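Local coordinates for organophosphorus hydrolase (Pseudomonas pseudoalcaligenes, PDB 4LE6), which probably hydrolyses organophosphate triesters at a site that holds two zinc ions, at residues D247-H252 and R278-A283; E260-F265 and Q271-R276; G301-R304 and G309-W312. One frame throughout, in Å; residues are numbered along the deposited sequence. Where two conformers were deposited one is given.

Contacts 1 and 2 both use helix 269-286 and lie with their centres about 9 Å apart. They meet: Arg276 NH2 of contact 2 makes a hydrogen bond to Ile248 O of contact 1, 2.9 Å away, one residue past the zinc ligand Asp247. Contact 1 also borders contact 3, again about 9 Å between centres, where Ala281 CA meets Tyr310 OH at 3.4 Å and Leu280 packs on Val303. Contacts 2 and 3 do not touch; their centres are about 17 Å apart. The helix is thus linked both to the loop carrying the bridging zinc ligand and to the C-terminal hairpin, whose Trp312 side chain is about 10 Å from that of zinc-binding His294.

Contact 1: D247-H252 and R278-A283; sequences DILLNH and RILAEA. With ZN (zinc ion), chain J; ZN (zinc ion), chain K.
Ile248 and Leu249 lay their side chains against Ile279 and Leu280 of helix 269-286, joining that helix to a metal-binding loop of the metallo-beta-lactamase fold, the alpha-beta/beta-alpha sandwich. The loop follows strand 240-246 and begins with Asp247, whose side chain turns to the metals instead of the helix. Its OD2 bridges the two zinc ions, at 2.1 and 2.2 Å, and a water bridges them too. His139, His141 and His226 complete one site, Asp143, His144 and His294 the other. A carboxylate suits this place because one oxygen can serve both cations. Ile248, next in the chain, points at the helix. With CG1 anti to the carbonyl carbon (chi1 -65°), its branch ends in CD1, which lies 4.2 Å from CG1 of Ile279, and the two side chains cross at about a right angle. Branched aliphatic groups fit this buried, wholly apolar meeting, where Ile279 also reaches Leu243 and Trp245 of strand 240-246. Leu249 extends the same patch: its CD2 methyl stands 4.3 Å from the CD2 methyl of Leu280. Beyond these two, the chain turns from the helix. Asn251 takes the N-cap position before helix 252-255, a role its short amide side chain fits well, and its OD1 accepts a hydrogen bond from Ala253 N.

Contact 2: E260-F265 and Q271-R276; sequences EVVFEF and QARQSR
Val261 O is approached by two side chains: Gln255 NE2 gives it a hydrogen bond, and Arg276 NH1 stands 2.9 Å away at an angle too poor for one. The oxygen lies oblique to the guanidinium plane, and the approach is probably mainly electrostatic. The nitrogens of Arg276 have other partners: NE donates to Pro259 O, NH2 to Ile248 O, and NH1 to a residue bordering the segments, so all three are engaged and the group's rotation is fixed. To get there the side chain leaves the helix with CG anti to the backbone N (chi1 174°) and bends at chi3 (51°). A long, multiply donating arginine suits this buried place, where several carbonyls from irregular chain gather. Ala272 O, one turn earlier on the helix, lies 3.8 Å above one guanidinium face, offset toward its rim. At the guanidinium edge, in plane, sits Val262 CG1, 4.0 Å from NH1, a methyl that fills the side of the group. The same methyl comes within 4.1 Å of Arg273 NE, so one valine branch packs against both arginines. Arg273 uses its aliphatic part as well: CD lies 3.5 Å from Glu260 O and touches Glu260 CB, while its charged end forms a salt bridge with Asp270. Strand 262-263, paired with strand 62-63 in a small antiparallel sheet, is packed through Val262 against the arginines of helix 269-286, while Arg276, its side chain about 7 Å from that of zinc-binding His226, ties the helix to loop carbonyls beside the metal site of the metallo-beta-lactamase fold.

Contact 3: G301-R304 and G309-W312; sequences GHVR and GYAW
Arg304 and Ala311 form the antiparallel hydrogen-bonded pair of this beta hairpin, each backbone N-H meeting the other's carbonyl. Arg304 N reaches Ala311 O at 2.9 Å and nearly straight (174°), and Ala311 N reaches Arg304 O at 2.8 Å with more bend (152°). Ala311 O also receives a CA-H contact from Val303, 3.5 Å away. On the same face of the sheet as Ala311, the Arg304 guanidinium folds back so that Ala311 CB lies over one of its faces, 3.5 Å from NH2; a methyl is small enough to let the flat group settle there. The neighbouring pair, Val303 with Trp312, is non-hydrogen-bonded and turns its side chains to the other face. Val303 places CG1 anti to its backbone N (chi1 -177°), where it packs 3.8 Å from Tyr310 CD2, while CG2 comes to the edge of the indole. The Trp312 ring reaches back along the partner strand, CH2 only 3.2 Å from Gly301 N; glycine, lacking a side chain, lets the broad ring lie this close to the backbone. Farther out, Tyr310 and Val303 rest on helix 269-286, and Phe256 meets the indole. On the Arg304 face, Glu306 holds NE in a salt bridge, and NH1 donates to Arg76 O of the second subunit, where Phe78 also stacks with His302. The chemistry thus differs by face: largely apolar packing by Val303 and the Tyr310 ring holds the hairpin on its own helix, whereas on the other face Arg304, probably oriented by Glu306, joins the His302 stack in binding the second subunit.

Contact 1: D247-H252 and R278-A283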
loop_
_atom_site.group_PDB
_atom_site.type_symbol
_atom_site.label_atom_id
_atom_site.label_comp_id
_atom_site.label_asym_id
_atom_site.label_seq_id
_atom_site.Cartn_x
_atom_site.Cartn_y
_atom_site.Cartn_z
ATOM N N ASP A 247 -8.950 11.824 -12.880
ATOM C CA ASP A 247 -10.162 11.580 -12.121
ATOM C C ASP A 247 -11.168 10.671 -12.851
ATOM O O ASP A 247 -12.384 10.879 -12.764
ATOM C CB ASP A 247 -10.797 12.926 -11.762
ATOM C CG ASP A 247 -10.064 13.633 -10.631
ATOM O OD1 ASP A 247 -8.920 13.239 -10.328
ATOM O OD2 ASP A 247 -10.634 14.586 -10.054
ATOM N N ILE A 248 -10.657 9.658 -13.546
ATOM C CA ILE A 248 -11.495 8.598 -14.134
ATOM C C ILE A 248 -12.451 8.020 -13.106
ATOM O O ILE A 248 -13.590 7.677 -13.409
ATOM C CB ILE A 248 -10.613 7.437 -14.664
ATOM C CG1 ILE A 248 -9.738 7.931 -15.812
ATOM C CG2 ILE A 248 -11.468 6.222 -15.091
ATOM C CD1 ILE A 248 -10.514 8.642 -16.943
ATOM N N LEU A 249 -11.994 7.907 -11.872
ATOM C CA LEU A 249 -12.916 7.566 -10.816
ATOM C C LEU A 249 -12.407 8.105 -9.507
ATOM O O LEU A 249 -11.228 8.417 -9.351
ATOM C CB LEU A 249 -13.207 6.066 -10.751
ATOM C CG LEU A 249 -12.082 5.074 -10.481
ATOM C CD1 LEU A 249 -11.928 4.813 -8.980
ATOM C CD2 LEU A 249 -12.385 3.785 -11.222
ATOM N N LEU A 250 -13.349 8.247 -8.599
ATOM C CA LEU A 250 -13.154 8.934 -7.347
ATOM C C LEU A 250 -13.194 7.991 -6.151
ATOM O O LEU A 250 -12.682 8.332 -5.096
ATOM C CB LEU A 250 -14.271 9.951 -7.188
ATOM C CG LEU A 250 -13.838 11.312 -6.663
ATOM C CD1 LEU A 250 -13.611 12.274 -7.829
ATOM C CD2 LEU A 250 -14.903 11.801 -5.712
ATOM N N ASN A 251 -13.821 6.827 -6.307
ATOM C CA ASN A 251 -13.958 5.883 -5.193
ATOM C C ASN A 251 -13.703 4.457 -5.652
ATOM O O ASN A 251 -14.524 3.870 -6.362
ATOM C CB ASN A 251 -15.351 6.000 -4.577
ATOM C CG ASN A 251 -15.496 5.205 -3.281
ATOM O OD1 ASN A 251 -15.086 4.047 -3.198
ATOM N ND2 ASN A 251 -16.079 5.830 -2.262
ATOM N N HIS A 252 -12.559 3.911 -5.250
ATOM C CA HIS A 252 -12.105 2.610 -5.725
ATOM C C HIS A 252 -13.023 1.488 -5.227
ATOM O O HIS A 252 -13.098 0.425 -5.844
ATOM C CB HIS A 252 -10.692 2.339 -5.228
ATOM C CG HIS A 252 -10.640 2.011 -3.772
ATOM N ND1 HIS A 252 -10.715 2.979 -2.795
ATOM C CD2 HIS A 252 -10.577 0.826 -3.124
ATOM C CE1 HIS A 252 -10.675 2.406 -1.605
ATOM N NE2 HIS A 252 -10.593 1.098 -1.777
ATOM N N ARG A 278 -14.785 3.034 -20.955
ATOM C CA ARG A 278 -13.807 2.800 -22.013
ATOM C C ARG A 278 -12.389 2.634 -21.470
ATOM O O ARG A 278 -11.656 1.691 -21.849
ATOM C CB ARG A 278 -13.835 3.949 -23.014
ATOM C CG ARG A 278 -12.790 3.840 -24.098
ATOM C CD ARG A 278 -13.097 4.788 -25.248
ATOM N NE ARG A 278 -13.067 6.187 -24.816
ATOM C CZ ARG A 278 -11.965 6.921 -24.714
ATOM N NH1 ARG A 278 -12.049 8.182 -24.317
ATOM N NH2 ARG A 278 -10.779 6.408 -25.007
ATOM N N ILE A 279 -11.985 3.560 -20.609
ATOM C CA ILE A 279 -10.634 3.535 -20.063
ATOM C C ILE A 279 -10.419 2.285 -19.197
ATOM O O ILE A 279 -9.335 1.690 -19.200
ATOM C CB ILE A 279 -10.353 4.819 -19.256
ATOM C CG1 ILE A 279 -10.329 6.048 -20.192
ATOM C CG2 ILE A 279 -9.022 4.722 -18.486
ATOM C CD1 ILE A 279 -9.285 5.992 -21.303
ATOM N N LEU A 280 -11.437 1.883 -18.443
ATOM C CA LEU A 280 -11.278 0.702 -17.596
ATOM C C LEU A 280 -11.124 -0.511 -18.496
ATOM O O LEU A 280 -10.227 -1.349 -18.283
ATOM C CB LEU A 280 -12.476 0.518 -16.665
ATOM C CG LEU A 280 -12.557 1.469 -15.473
ATOM C CD1 LEU A 280 -13.915 1.308 -14.793
ATOM C CD2 LEU A 280 -11.415 1.213 -14.485
ATOM N N ALA A 281 -11.978 -0.597 -19.515
ATOM C CA ALA A 281 -11.894 -1.720 -20.443
ATOM C C ALA A 281 -10.494 -1.806 -21.072
ATOM O O ALA A 281 -9.886 -2.886 -21.107
ATOM C CB ALA A 281 -12.956 -1.597 -21.517
ATOM N N GLU A 282 -9.979 -0.664 -21.542
ATOM C CA GLU A 282 -8.653 -0.618 -22.166
ATOM C C GLU A 282 -7.523 -0.969 -21.190
ATOM O O GLU A 282 -6.605 -1.727 -21.524
ATOM C CB GLU A 282 -8.408 0.782 -22.758
ATOM C CG GLU A 282 -6.967 1.098 -23.105
ATOM C CD GLU A 282 -6.817 2.448 -23.793
ATOM O OE1 GLU A 282 -7.775 3.256 -23.748
ATOM O OE2 GLU A 282 -5.740 2.698 -24.380
ATOM N N ALA A 283 -7.570 -0.398 -19.995
ATOM C CA ALA A 283 -6.546 -0.680 -18.993
ATOM C C ALA A 283 -6.542 -2.169 -18.650
ATOM O O ALA A 283 -5.477 -2.786 -18.505
ATOM C CB ALA A 283 -6.805 0.131 -17.741
HETATM ZN ZN ZN J . -11.551 16.571 -10.548
HETATM ZN ZN ZN K . -9.603 15.404 -8.368
HETATM O O HOH W 1 -10.842 16.733 -8.543
#

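Contact 2: E260-F265 and Q271-R276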
loop_
_atom_site.group_PDB
_atom_site.type_symbol
_atom_site.label_atom_id
_atom_site.label_comp_id
_atom_site.label_asym_id
_atom_site.label_seq_id
_atom_site.Cartn_x
_atom_site.Cartn_y
_atom_site.Cartn_z
ATOM N N GLU A 260 -20.909 2.417 -13.436
ATOM C CA GLU A 260 -22.086 3.225 -13.779
ATOM C C GLU A 260 -22.304 4.319 -12.734
ATOM O O GLU A 260 -22.968 5.317 -13.005
ATOM C CB GLU A 260 -23.372 2.377 -13.914
ATOM C CG GLU A 260 -23.831 1.685 -12.625
ATOM C CD GLU A 260 -23.259 0.292 -12.470
ATOM O OE1 GLU A 260 -22.137 0.047 -12.962
ATOM O OE2 GLU A 260 -23.938 -0.565 -11.858
ATOM N N VAL A 261 -21.750 4.129 -11.537
ATOM C CA VAL A 261 -21.925 5.099 -10.455
ATOM C C VAL A 261 -21.176 6.393 -10.788
ATOM O O VAL A 261 -20.028 6.351 -11.224
ATOM C CB VAL A 261 -21.472 4.510 -9.093
ATOM C CG1 VAL A 261 -21.441 5.580 -7.998
ATOM C CG2 VAL A 261 -22.409 3.374 -8.671
ATOM N N VAL A 262 -21.827 7.538 -10.604
ATOM C CA VAL A 262 -21.236 8.821 -11.010
ATOM C C VAL A 262 -21.000 9.760 -9.825
ATOM O O VAL A 262 -21.536 9.550 -8.738
ATOM C CB VAL A 262 -22.097 9.528 -12.051
ATOM C CG1 VAL A 262 -22.334 8.587 -13.230
ATOM C CG2 VAL A 262 -23.433 9.970 -11.452
ATOM N N PHE A 263 -20.189 10.789 -10.055
ATOM C CA PHE A 263 -19.843 11.761 -9.032
ATOM C C PHE A 263 -20.595 13.074 -9.284
ATOM O O PHE A 263 -20.634 13.564 -10.416
ATOM C CB PHE A 263 -18.332 11.968 -9.067
ATOM C CG PHE A 263 -17.802 12.889 -8.008
ATOM C CD1 PHE A 263 -18.099 12.698 -6.671
ATOM C CD2 PHE A 263 -16.954 13.922 -8.354
ATOM C CE1 PHE A 263 -17.585 13.556 -5.705
ATOM C CE2 PHE A 263 -16.429 14.766 -7.395
ATOM C CZ PHE A 263 -16.744 14.590 -6.079
ATOM N N GLU A 264 -21.179 13.653 -8.238
ATOM C CA GLU A 264 -22.001 14.854 -8.401
ATOM C C GLU A 264 -21.251 15.995 -9.091
ATOM O O GLU A 264 -21.855 16.818 -9.757
ATOM C CB GLU A 264 -22.515 15.359 -7.053
ATOM C CG GLU A 264 -23.819 16.152 -7.179
ATOM C CD GLU A 264 -25.044 15.258 -7.231
ATOM O OE1 GLU A 264 -24.886 14.049 -7.496
ATOM O OE2 GLU A 264 -26.166 15.756 -6.998
ATOM N N PHE A 265 -19.937 16.033 -8.928
ATOM C CA PHE A 265 -19.138 17.125 -9.486
ATOM C C PHE A 265 -18.372 16.752 -10.766
ATOM O O PHE A 265 -17.485 17.495 -11.211
ATOM C CB PHE A 265 -18.206 17.678 -8.411
ATOM C CG PHE A 265 -18.941 18.363 -7.288
ATOM C CD1 PHE A 265 -19.879 19.350 -7.551
ATOM C CD2 PHE A 265 -18.716 18.002 -5.974
ATOM C CE1 PHE A 265 -20.569 19.974 -6.520
ATOM C CE2 PHE A 265 -19.397 18.626 -4.945
ATOM C CZ PHE A 265 -20.327 19.610 -5.220
ATOM N N GLN A 271 -21.069 11.449 -19.865
ATOM C CA GLN A 271 -19.806 11.424 -20.588
ATOM C C GLN A 271 -18.667 10.880 -19.710
ATOM O O GLN A 271 -17.867 10.031 -20.142
ATOM C CB GLN A 271 -19.473 12.826 -21.087
ATOM C CG GLN A 271 -18.258 12.852 -21.977
ATOM C CD GLN A 271 -17.998 14.213 -22.584
ATOM O OE1 GLN A 271 -18.097 15.236 -21.908
ATOM N NE2 GLN A 271 -17.657 14.234 -23.866
ATOM N N ALA A 272 -18.575 11.376 -18.478
ATOM C CA ALA A 272 -17.558 10.875 -17.543
ATOM C C ALA A 272 -17.689 9.361 -17.392
ATOM O O ALA A 272 -16.698 8.630 -17.384
ATOM C CB ALA A 272 -17.701 11.544 -16.187
ATOM N N ARG A 273 -18.928 8.886 -17.302
ATOM C CA ARG A 273 -19.183 7.446 -17.181
ATOM C C ARG A 273 -18.752 6.669 -18.436
ATOM O O ARG A 273 -18.120 5.611 -18.332
ATOM C CB ARG A 273 -20.668 7.205 -16.871
ATOM C CG ARG A 273 -21.156 5.802 -17.168
ATOM C CD ARG A 273 -22.459 5.494 -16.444
ATOM N NE ARG A 273 -23.499 6.512 -16.584
ATOM C CZ ARG A 273 -24.163 6.775 -17.706
ATOM N NH1 ARG A 273 -23.889 6.120 -18.826
ATOM N NH2 ARG A 273 -25.097 7.716 -17.709
ATOM N N GLN A 274 -19.099 7.185 -19.619
ATOM C CA GLN A 274 -18.621 6.580 -20.874
ATOM C C GLN A 274 -17.078 6.489 -20.961
ATOM O O GLN A 274 -16.480 5.420 -21.280
ATOM C CB GLN A 274 -19.162 7.367 -22.069
ATOM C CG GLN A 274 -18.872 6.719 -23.422
ATOM C CD GLN A 274 -19.317 7.579 -24.613
ATOM O OE1 GLN A 274 -19.453 8.798 -24.500
ATOM N NE2 GLN A 274 -19.529 6.943 -25.760
ATOM N N SER A 275 -16.422 7.599 -20.648
ATOM C CA SER A 275 -14.955 7.610 -20.630
ATOM C C SER A 275 -14.407 6.621 -19.601
ATOM O O SER A 275 -13.445 5.894 -19.868
ATOM C CB SER A 275 -14.451 9.011 -20.315
ATOM O OG SER A 275 -14.954 9.907 -21.277
ATOM N N ARG A 276 -15.017 6.579 -18.423
ATOM C CA ARG A 276 -14.586 5.608 -17.406
ATOM C C ARG A 276 -14.721 4.154 -17.903
ATOM O O ARG A 276 -13.773 3.362 -17.804
ATOM C CB ARG A 276 -15.380 5.788 -16.118
ATOM C CG ARG A 276 -15.092 4.708 -15.060
ATOM C CD ARG A 276 -15.602 5.107 -13.677
ATOM N NE ARG A 276 -16.999 5.542 -13.698
ATOM C CZ ARG A 276 -17.399 6.808 -13.645
ATOM N NH1 ARG A 276 -18.686 7.091 -13.675
ATOM N NH2 ARG A 276 -16.529 7.801 -13.572
#

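Contact 3: G301-R304 and G309-W312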
loop_
_atom_site.group_PDB
_atom_site.type_symbol
_atom_site.label_atom_id
_atom_site.label_comp_id
_atom_site.label_asym_id
_atom_site.label_seq_id
_atom_site.Cartn_x
_atom_site.Cartn_y
_atom_site.Cartn_z
ATOM N N GLY A 301 -1.166 0.586 -9.744
ATOM C CA GLY A 301 -1.644 -0.775 -9.810
ATOM C C GLY A 301 -2.220 -1.117 -11.160
ATOM O O GLY A 301 -1.974 -0.407 -12.128
ATOM N N HIS A 302 -2.988 -2.205 -11.214
ATOM C CA HIS A 302 -3.588 -2.666 -12.457
ATOM C C HIS A 302 -5.075 -2.812 -12.272
ATOM O O HIS A 302 -5.573 -2.912 -11.147
ATOM C CB HIS A 302 -3.044 -4.029 -12.879
ATOM C CG HIS A 302 -1.591 -4.028 -13.218
ATOM N ND1 HIS A 302 -0.605 -4.144 -12.263
ATOM C CD2 HIS A 302 -0.953 -3.931 -14.408
ATOM C CE1 HIS A 302 0.578 -4.124 -12.851
ATOM N NE2 HIS A 302 0.394 -3.990 -14.153
ATOM N N VAL A 303 -5.773 -2.826 -13.400
ATOM C CA VAL A 303 -7.206 -3.070 -13.443
ATOM C C VAL A 303 -7.453 -4.472 -13.972
ATOM O O VAL A 303 -6.913 -4.844 -15.015
ATOM C CB VAL A 303 -7.901 -2.094 -14.414
ATOM C CG1 VAL A 303 -9.414 -2.311 -14.395
ATOM C CG2 VAL A 303 -7.569 -0.677 -14.052
ATOM N N ARG A 304 -8.295 -5.223 -13.267
ATOM C CA ARG A 304 -8.667 -6.568 -13.662
ATOM C C ARG A 304 -10.147 -6.579 -13.997
ATOM O O ARG A 304 -10.962 -5.963 -13.302
ATOM C CB ARG A 304 -8.398 -7.542 -12.512
ATOM C CG ARG A 304 -8.843 -8.980 -12.761
ATOM C CD ARG A 304 -8.482 -9.901 -11.574
ATOM N NE ARG A 304 -9.386 -9.712 -10.438
ATOM C CZ ARG A 304 -9.020 -9.471 -9.179
ATOM N NH1 ARG A 304 -7.749 -9.396 -8.821
ATOM N NH2 ARG A 304 -9.957 -9.312 -8.262
ATOM N N GLY A 309 -18.196 -5.642 -13.977
ATOM C CA GLY A 309 -17.340 -4.546 -13.569
ATOM C C GLY A 309 -15.887 -4.977 -13.479
ATOM O O GLY A 309 -15.462 -5.904 -14.179
ATOM N N TYR A 310 -15.137 -4.321 -12.596
ATOM C CA TYR A 310 -13.683 -4.432 -12.561
ATOM C C TYR A 310 -13.187 -4.503 -11.127
ATOM O O TYR A 310 -13.968 -4.347 -10.193
ATOM C CB TYR A 310 -13.040 -3.223 -13.269
ATOM C CG TYR A 310 -13.427 -3.137 -14.733
ATOM C CD1 TYR A 310 -14.608 -2.516 -15.122
ATOM C CD2 TYR A 310 -12.634 -3.706 -15.718
ATOM C CE1 TYR A 310 -14.987 -2.458 -16.469
ATOM C CE2 TYR A 310 -13.012 -3.655 -17.069
ATOM C CZ TYR A 310 -14.191 -3.036 -17.425
ATOM O OH TYR A 310 -14.574 -2.973 -18.743
ATOM N N ALA A 311 -11.888 -4.742 -10.967
ATOM C CA ALA A 311 -11.243 -4.711 -9.663
ATOM C C ALA A 311 -9.913 -3.979 -9.796
ATOM O O ALA A 311 -9.274 -4.032 -10.849
ATOM C CB ALA A 311 -11.027 -6.116 -9.129
ATOM N N TRP A 312 -9.518 -3.293 -8.729
ATOM C CA TRP A 312 -8.242 -2.583 -8.645
ATOM C C TRP A 312 -7.254 -3.475 -7.911
ATOM O O TRP A 312 -7.600 -4.038 -6.880
ATOM C CB TRP A 312 -8.450 -1.305 -7.847
ATOM C CG TRP A 312 -7.214 -0.519 -7.540
ATOM C CD1 TRP A 312 -6.742 -0.179 -6.301
ATOM C CD2 TRP A 312 -6.313 0.076 -8.488
ATOM N NE1 TRP A 312 -5.584 0.572 -6.427
ATOM C CE2 TRP A 312 -5.306 0.738 -7.756
ATOM C CE3 TRP A 312 -6.253 0.102 -9.884
ATOM C CZ2 TRP A 312 -4.256 1.418 -8.375
ATOM C CZ3 TRP A 312 -5.197 0.782 -10.497
ATOM C CH2 TRP A 312 -4.226 1.426 -9.740
#